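Local coordinates for protein archease, possible chaperone (Thermotoga maritima, PDB 1J5U) that binds calcium and probably activates the tRNA-splicing ligase RtcB by promoting its guanylylation, and may also act as a chaperone, at residues E47-Y60 against D75-W87. Sequence-based numbering, arbitrary orientation.
Sequences EGIVLDTEEKEKMY and DWILEISKGWAPW
Lys-56 lies across one face of the Trp-84 indole. Its CD sits 3.7 Å from the centroid of the five-membered ring and close to the ring normal, which qualifies as a CH-pi contact. Its NZ stands 4.0 Å from the same centroid, 25° off the normal, a cation-pi geometry. With CG anti to the backbone N and a bend at chi3, the chain crosses the indole and delivers its ammonium to Glu-79.

Charge pairing continues along strand 54-61. Lys-56 NZ meets Glu-79 OE1 at 2.7 Å on the syn side, while Lys-58 NZ takes Glu-79 OE2 from the anti side, both tilted out of the carboxylate plane. Lys-58 NZ also uses the syn lone pair of Asp-75 OD1 at 2.8 Å. Asp-75 OD1 also accepts a very short bond, 2.5 Å, from Tyr-60 OH at the edge of the phenol ring; a water joins Asp-75 OD2 to Lys-58 NZ, weakly on the lysine side.

Among the aromatics, the five-membered ring of Trp-76 and the Tyr-60 ring form an offset edge-to-face pair, the edge of Trp-76 toward the face of Tyr-60, planes at 82°; Phe-100 also meets Trp-76.

Apolar packing closes the other end: Leu-51 splits its branches, CD2 on Ala-85 CB (3.8 Å) and CD1 near Trp-87 CD1, while Ile-49 CD1 reaches Ile-80 CD1 at 3.9 Å.

Strands 50-52, 54-61 and 84-92 each pair antiparallel with strand 95-105, and helix 66-81 packs against this sheet through the contact. Strand 54-60 thus runs nearly antiparallel to helix 75-81, at 158°, joined to it by a salt-bridge network. Two lysines sharing one glutamate, with Asp-75 gripped by lysine and tyrosine, would be expected to stabilise both carboxylates as anions.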
ATOM      1  N   GLU A  47       5.831  -3.380   7.735  1.00 21.37           N
ATOM      2  CA  GLU A  47       6.239  -2.423   8.758  1.00 22.26           C
ATOM      3  C   GLU A  47       6.089  -2.935  10.191  1.00 20.62           C
ATOM      4  O   GLU A  47       6.500  -2.266  11.131  1.00 23.36           O
ATOM      5  CB  GLU A  47       5.462  -1.123   8.597  1.00 22.33           C
ATOM      6  CG  GLU A  47       5.738  -0.413   7.275  1.00 26.51           C
ATOM      7  CD  GLU A  47       5.459   1.069   7.377  1.00 29.98           C
ATOM      8  OE1 GLU A  47       4.629   1.448   8.231  1.00 34.28           O
ATOM      9  OE2 GLU A  47       6.051   1.856   6.613  1.00 30.92           O
ATOM     10  N   GLY A  48       5.521  -4.122  10.345  1.00 21.12           N
ATOM     11  CA  GLY A  48       5.320  -4.712  11.660  1.00 22.80           C
ATOM     12  C   GLY A  48       4.485  -3.816  12.563  1.00 25.23           C
ATOM     13  O   GLY A  48       4.738  -3.690  13.766  1.00 24.59           O
ATOM     14  N   ILE A  49       3.474  -3.186  11.971  1.00 24.30           N
ATOM     15  CA  ILE A  49       2.612  -2.271  12.696  1.00 23.92           C
ATOM     16  C   ILE A  49       1.717  -2.957  13.713  1.00 22.74           C
ATOM     17  O   ILE A  49       1.106  -3.981  13.433  1.00 22.72           O
ATOM     18  CB  ILE A  49       1.743  -1.449  11.687  1.00 24.37           C
ATOM     19  CG1 ILE A  49       2.655  -0.524  10.894  1.00 24.27           C
ATOM     20  CG2 ILE A  49       0.659  -0.644  12.416  1.00 25.97           C
ATOM     21  CD1 ILE A  49       2.014   0.129   9.676  1.00 24.68           C
ATOM     22  N   VAL A  50       1.671  -2.394  14.911  1.00 24.62           N
ATOM     23  CA  VAL A  50       0.812  -2.914  15.973  1.00 25.89           C
ATOM     24  C   VAL A  50      -0.186  -1.777  16.169  1.00 24.79           C
ATOM     25  O   VAL A  50       0.201  -0.609  16.285  1.00 24.84           O
ATOM     26  CB  VAL A  50       1.595  -3.184  17.292  1.00 26.92           C
ATOM     27  CG1 VAL A  50       0.654  -3.748  18.356  1.00 27.97           C
ATOM     28  CG2 VAL A  50       2.719  -4.181  17.035  1.00 28.32           C
ATOM     29  N   LEU A  51      -1.466  -2.111  16.194  1.00 26.23           N
ATOM     30  CA  LEU A  51      -2.496  -1.084  16.302  1.00 27.80           C
ATOM     31  C   LEU A  51      -3.102  -0.797  17.671  1.00 28.65           C
ATOM     32  O   LEU A  51      -3.256  -1.690  18.496  1.00 29.83           O
ATOM     33  CB  LEU A  51      -3.644  -1.420  15.340  1.00 26.53           C
ATOM     34  CG  LEU A  51      -3.312  -1.612  13.858  1.00 25.11           C
ATOM     35  CD1 LEU A  51      -4.568  -2.022  13.110  1.00 25.00           C
ATOM     36  CD2 LEU A  51      -2.751  -0.327  13.292  1.00 23.51           C
ATOM     37  N   ASP A  52      -3.442   0.467  17.895  1.00 31.03           N
ATOM     38  CA  ASP A  52      -4.130   0.862  19.116  1.00 32.53           C
ATOM     39  C   ASP A  52      -5.603   0.783  18.698  1.00 33.47           C
ATOM     40  O   ASP A  52      -5.912   0.318  17.594  1.00 32.75           O
ATOM     41  CB  ASP A  52      -3.780   2.290  19.541  1.00 34.08           C
ATOM     42  CG  ASP A  52      -2.607   2.348  20.524  1.00 37.30           C
ATOM     43  OD1 ASP A  52      -2.490   1.441  21.376  1.00 37.40           O
ATOM     44  OD2 ASP A  52      -1.813   3.318  20.463  1.00 38.18           O
ATOM     45  N   THR A  53      -6.511   1.256  19.546  1.00 33.08           N
ATOM     46  CA  THR A  53      -7.932   1.167  19.233  1.00 33.99           C
ATOM     47  C   THR A  53      -8.573   2.384  18.587  1.00 32.87           C
ATOM     48  O   THR A  53      -9.579   2.247  17.898  1.00 34.21           O
ATOM     49  CB  THR A  53      -8.730   0.847  20.492  1.00 34.97           C
ATOM     50  OG1 THR A  53      -8.569   1.924  21.420  1.00 37.01           O
ATOM     51  CG2 THR A  53      -8.226  -0.439  21.126  1.00 35.95           C
ATOM     52  N   GLU A  54      -8.008   3.567  18.816  1.00 31.58           N
ATOM     53  CA  GLU A  54      -8.569   4.801  18.275  1.00 31.32           C
ATOM     54  C   GLU A  54      -8.659   4.738  16.754  1.00 30.63           C
ATOM     55  O   GLU A  54      -7.724   4.291  16.078  1.00 28.74           O
ATOM     56  CB  GLU A  54      -7.729   6.000  18.723  1.00 33.06           C
ATOM     57  CG  GLU A  54      -8.186   7.325  18.180  1.00 36.75           C
ATOM     58  CD  GLU A  54      -7.346   8.492  18.666  1.00 38.54           C
ATOM     59  OE1 GLU A  54      -6.130   8.308  18.902  1.00 40.05           O
ATOM     60  OE2 GLU A  54      -7.897   9.604  18.790  1.00 39.61           O
ATOM     61  N   GLU A  55      -9.798   5.172  16.220  1.00 29.11           N
ATOM     62  CA  GLU A  55     -10.026   5.133  14.781  1.00 26.99           C
ATOM     63  C   GLU A  55     -10.198   6.495  14.129  1.00 26.20           C
ATOM     64  O   GLU A  55     -10.441   7.509  14.791  1.00 27.63           O
ATOM     65  CB  GLU A  55     -11.244   4.260  14.479  1.00 26.69           C
ATOM     66  CG  GLU A  55     -11.034   2.789  14.760  1.00 27.65           C
ATOM     67  CD  GLU A  55     -12.320   1.989  14.654  1.00 30.03           C
ATOM     68  OE1 GLU A  55     -13.260   2.461  13.989  1.00 30.52           O
ATOM     69  OE2 GLU A  55     -12.391   0.881  15.219  1.00 31.95           O
ATOM     70  N   LYS A  56     -10.086   6.497  12.810  1.00 23.58           N
ATOM     71  CA  LYS A  56     -10.199   7.700  12.003  1.00 23.27           C
ATOM     72  C   LYS A  56     -10.575   7.207  10.602  1.00 23.95           C
ATOM     73  O   LYS A  56     -10.140   6.119  10.194  1.00 24.18           O
ATOM     74  CB  LYS A  56      -8.841   8.401  12.005  1.00 24.78           C
ATOM     75  CG  LYS A  56      -8.570   9.342  10.883  1.00 26.72           C
ATOM     76  CD  LYS A  56      -7.224  10.020  11.087  1.00 26.73           C
ATOM     77  CE  LYS A  56      -6.518  10.223   9.760  1.00 24.88           C
ATOM     78  NZ  LYS A  56      -5.562  11.361   9.804  1.00 22.01           N
ATOM     79  N   GLU A  57     -11.370   7.971   9.861  1.00 21.84           N
ATOM     80  CA  GLU A  57     -11.746   7.513   8.533  1.00 21.41           C
ATOM     81  C   GLU A  57     -11.614   8.563   7.429  1.00 20.55           C
ATOM     82  O   GLU A  57     -11.789   9.761   7.658  1.00 21.06           O
ATOM     83  CB  GLU A  57     -13.182   6.959   8.568  1.00 23.33           C
ATOM     84  CG  GLU A  57     -13.403   5.905   9.629  1.00 23.38           C
ATOM     85  CD  GLU A  57     -14.839   5.422   9.716  1.00 21.76           C
ATOM     86  OE1 GLU A  57     -15.787   6.243   9.729  1.00 18.92           O
ATOM     87  OE2 GLU A  57     -15.017   4.202   9.804  1.00 22.59           O
ATOM     88  N   LYS A  58     -11.318   8.094   6.216  1.00 19.20           N
ATOM     89  CA  LYS A  58     -11.181   8.958   5.052  1.00 18.59           C
ATOM     90  C   LYS A  58     -11.833   8.257   3.875  1.00 19.17           C
ATOM     91  O   LYS A  58     -11.986   7.028   3.883  1.00 18.36           O
ATOM     92  CB  LYS A  58      -9.705   9.219   4.723  1.00 18.54           C
ATOM     93  CG  LYS A  58      -8.945   9.899   5.838  1.00 20.39           C
ATOM     94  CD  LYS A  58      -7.474  10.075   5.482  1.00 20.41           C
ATOM     95  CE  LYS A  58      -7.285  11.121   4.391  1.00 20.40           C
ATOM     96  NZ  LYS A  58      -5.812  11.379   4.133  1.00 21.07           N
HETATM   97  N   MSE A  59     -12.215   9.047   2.875  1.00 16.95           N
HETATM   98  CA  MSE A  59     -12.848   8.541   1.669  1.00 18.87           C
HETATM   99  C   MSE A  59     -11.854   8.569   0.504  1.00 17.89           C
HETATM  100  O   MSE A  59     -11.025   9.476   0.394  1.00 17.57           O
HETATM  101  CB  MSE A  59     -14.045   9.412   1.254  1.00 19.71           C
HETATM  102  CG  MSE A  59     -15.192   9.505   2.237  1.00 21.62           C
HETATM  103 SE   MSE A  59     -16.077   7.829   2.652  1.00 29.43          SE
HETATM  104  CE  MSE A  59     -16.150   7.115   0.950  1.00 11.49           C
ATOM    105  N   TYR A  60     -11.964   7.578  -0.363  1.00 16.98           N
ATOM    106  CA  TYR A  60     -11.136   7.503  -1.556  1.00 17.94           C
ATOM    107  C   TYR A  60     -12.049   7.121  -2.703  1.00 18.67           C
ATOM    108  O   TYR A  60     -13.020   6.391  -2.518  1.00 18.59           O
ATOM    109  CB  TYR A  60     -10.045   6.439  -1.398  1.00 15.51           C
ATOM    110  CG  TYR A  60      -9.056   6.771  -0.333  1.00 13.55           C
ATOM    111  CD1 TYR A  60      -7.981   7.612  -0.600  1.00 14.77           C
ATOM    112  CD2 TYR A  60      -9.196   6.260   0.953  1.00 11.95           C
ATOM    113  CE1 TYR A  60      -7.072   7.938   0.378  1.00 13.45           C
ATOM    114  CE2 TYR A  60      -8.284   6.586   1.954  1.00 14.25           C
ATOM    115  CZ  TYR A  60      -7.227   7.427   1.653  1.00 12.83           C
ATOM    116  OH  TYR A  60      -6.338   7.765   2.633  1.00 13.75           O
ATOM    117  N   ASP A  75      -1.283   7.645  -0.161  1.00 14.07           N
ATOM    118  CA  ASP A  75      -1.878   8.495   0.849  1.00 15.82           C
ATOM    119  C   ASP A  75      -1.871   7.723   2.168  1.00 14.58           C
ATOM    120  O   ASP A  75      -1.661   8.306   3.217  1.00 15.66           O
ATOM    121  CB  ASP A  75      -3.306   8.908   0.497  1.00 16.28           C
ATOM    122  CG  ASP A  75      -3.835   9.930   1.482  1.00 18.88           C
ATOM    123  OD1 ASP A  75      -4.718   9.611   2.295  1.00 17.41           O
ATOM    124  OD2 ASP A  75      -3.301  11.043   1.470  1.00 19.25           O
ATOM    125  N   TRP A  76      -2.059   6.403   2.108  1.00 14.07           N
ATOM    126  CA  TRP A  76      -2.016   5.577   3.310  1.00 14.67           C
ATOM    127  C   TRP A  76      -0.625   5.638   3.954  1.00 14.97           C
ATOM    128  O   TRP A  76      -0.498   5.606   5.169  1.00 14.54           O
ATOM    129  CB  TRP A  76      -2.315   4.107   3.006  1.00 14.84           C
ATOM    130  CG  TRP A  76      -3.721   3.811   2.582  1.00 13.70           C
ATOM    131  CD1 TRP A  76      -4.792   4.675   2.580  1.00 14.56           C
ATOM    132  CD2 TRP A  76      -4.206   2.566   2.071  1.00 14.92           C
ATOM    133  NE1 TRP A  76      -5.907   4.041   2.095  1.00 12.99           N
ATOM    134  CE2 TRP A  76      -5.578   2.743   1.777  1.00 14.93           C
ATOM    135  CE3 TRP A  76      -3.612   1.307   1.837  1.00 14.06           C
ATOM    136  CZ2 TRP A  76      -6.376   1.708   1.256  1.00 14.84           C
ATOM    137  CZ3 TRP A  76      -4.414   0.271   1.320  1.00 13.27           C
ATOM    138  CH2 TRP A  76      -5.778   0.485   1.036  1.00 15.20           C
ATOM    139  N   ILE A  77       0.410   5.670   3.123  1.00 15.57           N
ATOM    140  CA  ILE A  77       1.787   5.762   3.611  1.00 16.04           C
ATOM    141  C   ILE A  77       1.980   7.129   4.310  1.00 16.23           C
ATOM    142  O   ILE A  77       2.673   7.224   5.313  1.00 17.48           O
ATOM    143  CB  ILE A  77       2.783   5.589   2.440  1.00 16.60           C
ATOM    144  CG1 ILE A  77       2.800   4.099   2.027  1.00 16.95           C
ATOM    145  CG2 ILE A  77       4.190   6.081   2.850  1.00 20.20           C
ATOM    146  CD1 ILE A  77       3.314   3.813   0.603  1.00 18.35           C
ATOM    147  N   LEU A  78       1.347   8.170   3.783  1.00 18.52           N
ATOM    148  CA  LEU A  78       1.436   9.504   4.381  1.00 19.30           C
ATOM    149  C   LEU A  78       0.760   9.414   5.744  1.00 19.93           C
ATOM    150  O   LEU A  78       1.308   9.872   6.745  1.00 20.31           O
ATOM    151  CB  LEU A  78       0.735  10.556   3.505  1.00 20.90           C
ATOM    152  CG  LEU A  78       0.652  12.008   4.032  1.00 22.19           C
ATOM    153  CD1 LEU A  78       2.066  12.580   4.330  1.00 21.75           C
ATOM    154  CD2 LEU A  78      -0.049  12.871   2.992  1.00 22.56           C
ATOM    155  N   GLU A  79      -0.421   8.801   5.791  1.00 18.42           N
ATOM    156  CA  GLU A  79      -1.125   8.652   7.059  1.00 18.19           C
ATOM    157  C   GLU A  79      -0.294   7.850   8.047  1.00 20.12           C
ATOM    158  O   GLU A  79      -0.283   8.146   9.268  1.00 19.72           O
ATOM    159  CB  GLU A  79      -2.491   7.973   6.852  1.00 15.02           C
ATOM    160  CG  GLU A  79      -3.553   8.901   6.256  1.00 17.08           C
ATOM    161  CD  GLU A  79      -3.870  10.071   7.179  1.00 16.87           C
ATOM    162  OE1 GLU A  79      -3.775   9.889   8.414  1.00 18.49           O
ATOM    163  OE2 GLU A  79      -4.222  11.156   6.665  1.00 18.93           O
ATOM    164  N   ILE A  80       0.387   6.816   7.548  1.00 20.46           N
ATOM    165  CA  ILE A  80       1.209   6.006   8.440  1.00 20.29           C
ATOM    166  C   ILE A  80       2.297   6.912   9.060  1.00 20.27           C
ATOM    167  O   ILE A  80       2.579   6.809  10.252  1.00 20.11           O
ATOM    168  CB  ILE A  80       1.852   4.799   7.699  1.00 21.29           C
ATOM    169  CG1 ILE A  80       0.802   3.686   7.517  1.00 21.51           C
ATOM    170  CG2 ILE A  80       3.058   4.234   8.517  1.00 19.70           C
ATOM    171  CD1 ILE A  80       1.278   2.516   6.671  1.00 22.09           C
ATOM    172  N   SER A  81       2.889   7.803   8.269  1.00 21.46           N
ATOM    173  CA  SER A  81       3.912   8.707   8.819  1.00 23.99           C
ATOM    174  C   SER A  81       3.292   9.646   9.854  1.00 26.29           C
ATOM    175  O   SER A  81       4.003  10.253  10.650  1.00 26.88           O
ATOM    176  CB  SER A  81       4.606   9.530   7.713  1.00 24.97           C
ATOM    177  OG  SER A  81       3.797  10.574   7.188  1.00 25.01           O
ATOM    178  N   LYS A  82       1.965   9.758   9.854  1.00 25.59           N
ATOM    179  CA  LYS A  82       1.282  10.622  10.813  1.00 26.18           C
ATOM    180  C   LYS A  82       0.788   9.812  11.995  1.00 24.46           C
ATOM    181  O   LYS A  82       0.102  10.328  12.872  1.00 26.49           O
ATOM    182  CB  LYS A  82       0.096  11.340  10.149  1.00 27.14           C
ATOM    183  CG  LYS A  82       0.514  12.356   9.098  1.00 30.38           C
ATOM    184  CD  LYS A  82      -0.680  13.060   8.477  1.00 33.92           C
ATOM    185  CE  LYS A  82      -0.227  14.111   7.468  1.00 34.72           C
ATOM    186  NZ  LYS A  82      -1.396  14.809   6.840  1.00 37.70           N
ATOM    187  N   GLY A  83       1.129   8.531  12.016  1.00 23.06           N
ATOM    188  CA  GLY A  83       0.697   7.684  13.105  1.00 20.94           C
ATOM    189  C   GLY A  83      -0.617   6.948  12.871  1.00 20.66           C
ATOM    190  O   GLY A  83      -1.174   6.401  13.809  1.00 22.98           O
ATOM    191  N   TRP A  84      -1.103   6.896  11.632  1.00 20.34           N
ATOM    192  CA  TRP A  84      -2.361   6.201  11.342  1.00 19.48           C
ATOM    193  C   TRP A  84      -2.209   5.106  10.251  1.00 18.98           C
ATOM    194  O   TRP A  84      -1.725   5.376   9.168  1.00 19.55           O
ATOM    195  CB  TRP A  84      -3.430   7.213  10.881  1.00 21.01           C
ATOM    196  CG  TRP A  84      -3.819   8.243  11.930  1.00 20.67           C
ATOM    197  CD1 TRP A  84      -3.297   9.488  12.096  1.00 22.12           C
ATOM    198  CD2 TRP A  84      -4.788   8.074  12.968  1.00 22.88           C
ATOM    199  NE1 TRP A  84      -3.877  10.113  13.180  1.00 22.88           N
ATOM    200  CE2 TRP A  84      -4.798   9.265  13.733  1.00 23.11           C
ATOM    201  CE3 TRP A  84      -5.649   7.030  13.327  1.00 22.29           C
ATOM    202  CZ2 TRP A  84      -5.636   9.440  14.835  1.00 23.26           C
ATOM    203  CZ3 TRP A  84      -6.491   7.209  14.434  1.00 24.94           C
ATOM    204  CH2 TRP A  84      -6.473   8.406  15.169  1.00 23.60           C
ATOM    205  N   ALA A  85      -2.673   3.896  10.537  1.00 18.41           N
ATOM    206  CA  ALA A  85      -2.568   2.807   9.575  1.00 19.70           C
ATOM    207  C   ALA A  85      -3.919   2.338   9.022  1.00 17.57           C
ATOM    208  O   ALA A  85      -4.905   2.249   9.758  1.00 16.98           O
ATOM    209  CB  ALA A  85      -1.828   1.628  10.214  1.00 16.46           C
ATOM    210  N   PRO A  86      -3.981   2.063   7.708  1.00 18.39           N
ATOM    211  CA  PRO A  86      -5.237   1.595   7.106  1.00 17.50           C
ATOM    212  C   PRO A  86      -5.610   0.259   7.760  1.00 18.47           C
ATOM    213  O   PRO A  86      -4.769  -0.622   7.924  1.00 16.98           O
ATOM    214  CB  PRO A  86      -4.884   1.468   5.618  1.00 18.11           C
ATOM    215  CG  PRO A  86      -3.381   1.119   5.656  1.00 18.22           C
ATOM    216  CD  PRO A  86      -2.896   2.127   6.703  1.00 17.80           C
ATOM    217  N   TRP A  87      -6.872   0.102   8.132  1.00 17.90           N
ATOM    218  CA  TRP A  87      -7.303  -1.116   8.806  1.00 19.03           C
ATOM    219  C   TRP A  87      -8.470  -1.835   8.128  1.00 19.65           C
ATOM    220  O   TRP A  87      -8.410  -3.051   7.859  1.00 17.85           O
ATOM    221  CB  TRP A  87      -7.652  -0.768  10.269  1.00 19.11           C
ATOM    222  CG  TRP A  87      -8.257  -1.894  11.061  1.00 23.68           C
ATOM    223  CD1 TRP A  87      -7.710  -3.129  11.301  1.00 25.17           C
ATOM    224  CD2 TRP A  87      -9.520  -1.880  11.726  1.00 25.92           C
ATOM    225  NE1 TRP A  87      -8.561  -3.880  12.074  1.00 26.27           N
ATOM    226  CE2 TRP A  87      -9.680  -3.138  12.349  1.00 27.46           C
ATOM    227  CE3 TRP A  87     -10.535  -0.922  11.858  1.00 28.84           C
ATOM    228  CZ2 TRP A  87     -10.818  -3.467  13.096  1.00 29.76           C
ATOM    229  CZ3 TRP A  87     -11.672  -1.247  12.604  1.00 30.84           C
ATOM    230  CH2 TRP A  87     -11.801  -2.513  13.214  1.00 31.85           C
TER
HETATM  231  O   HOH W   1      -3.853  13.036   2.939  1.00 33.39           O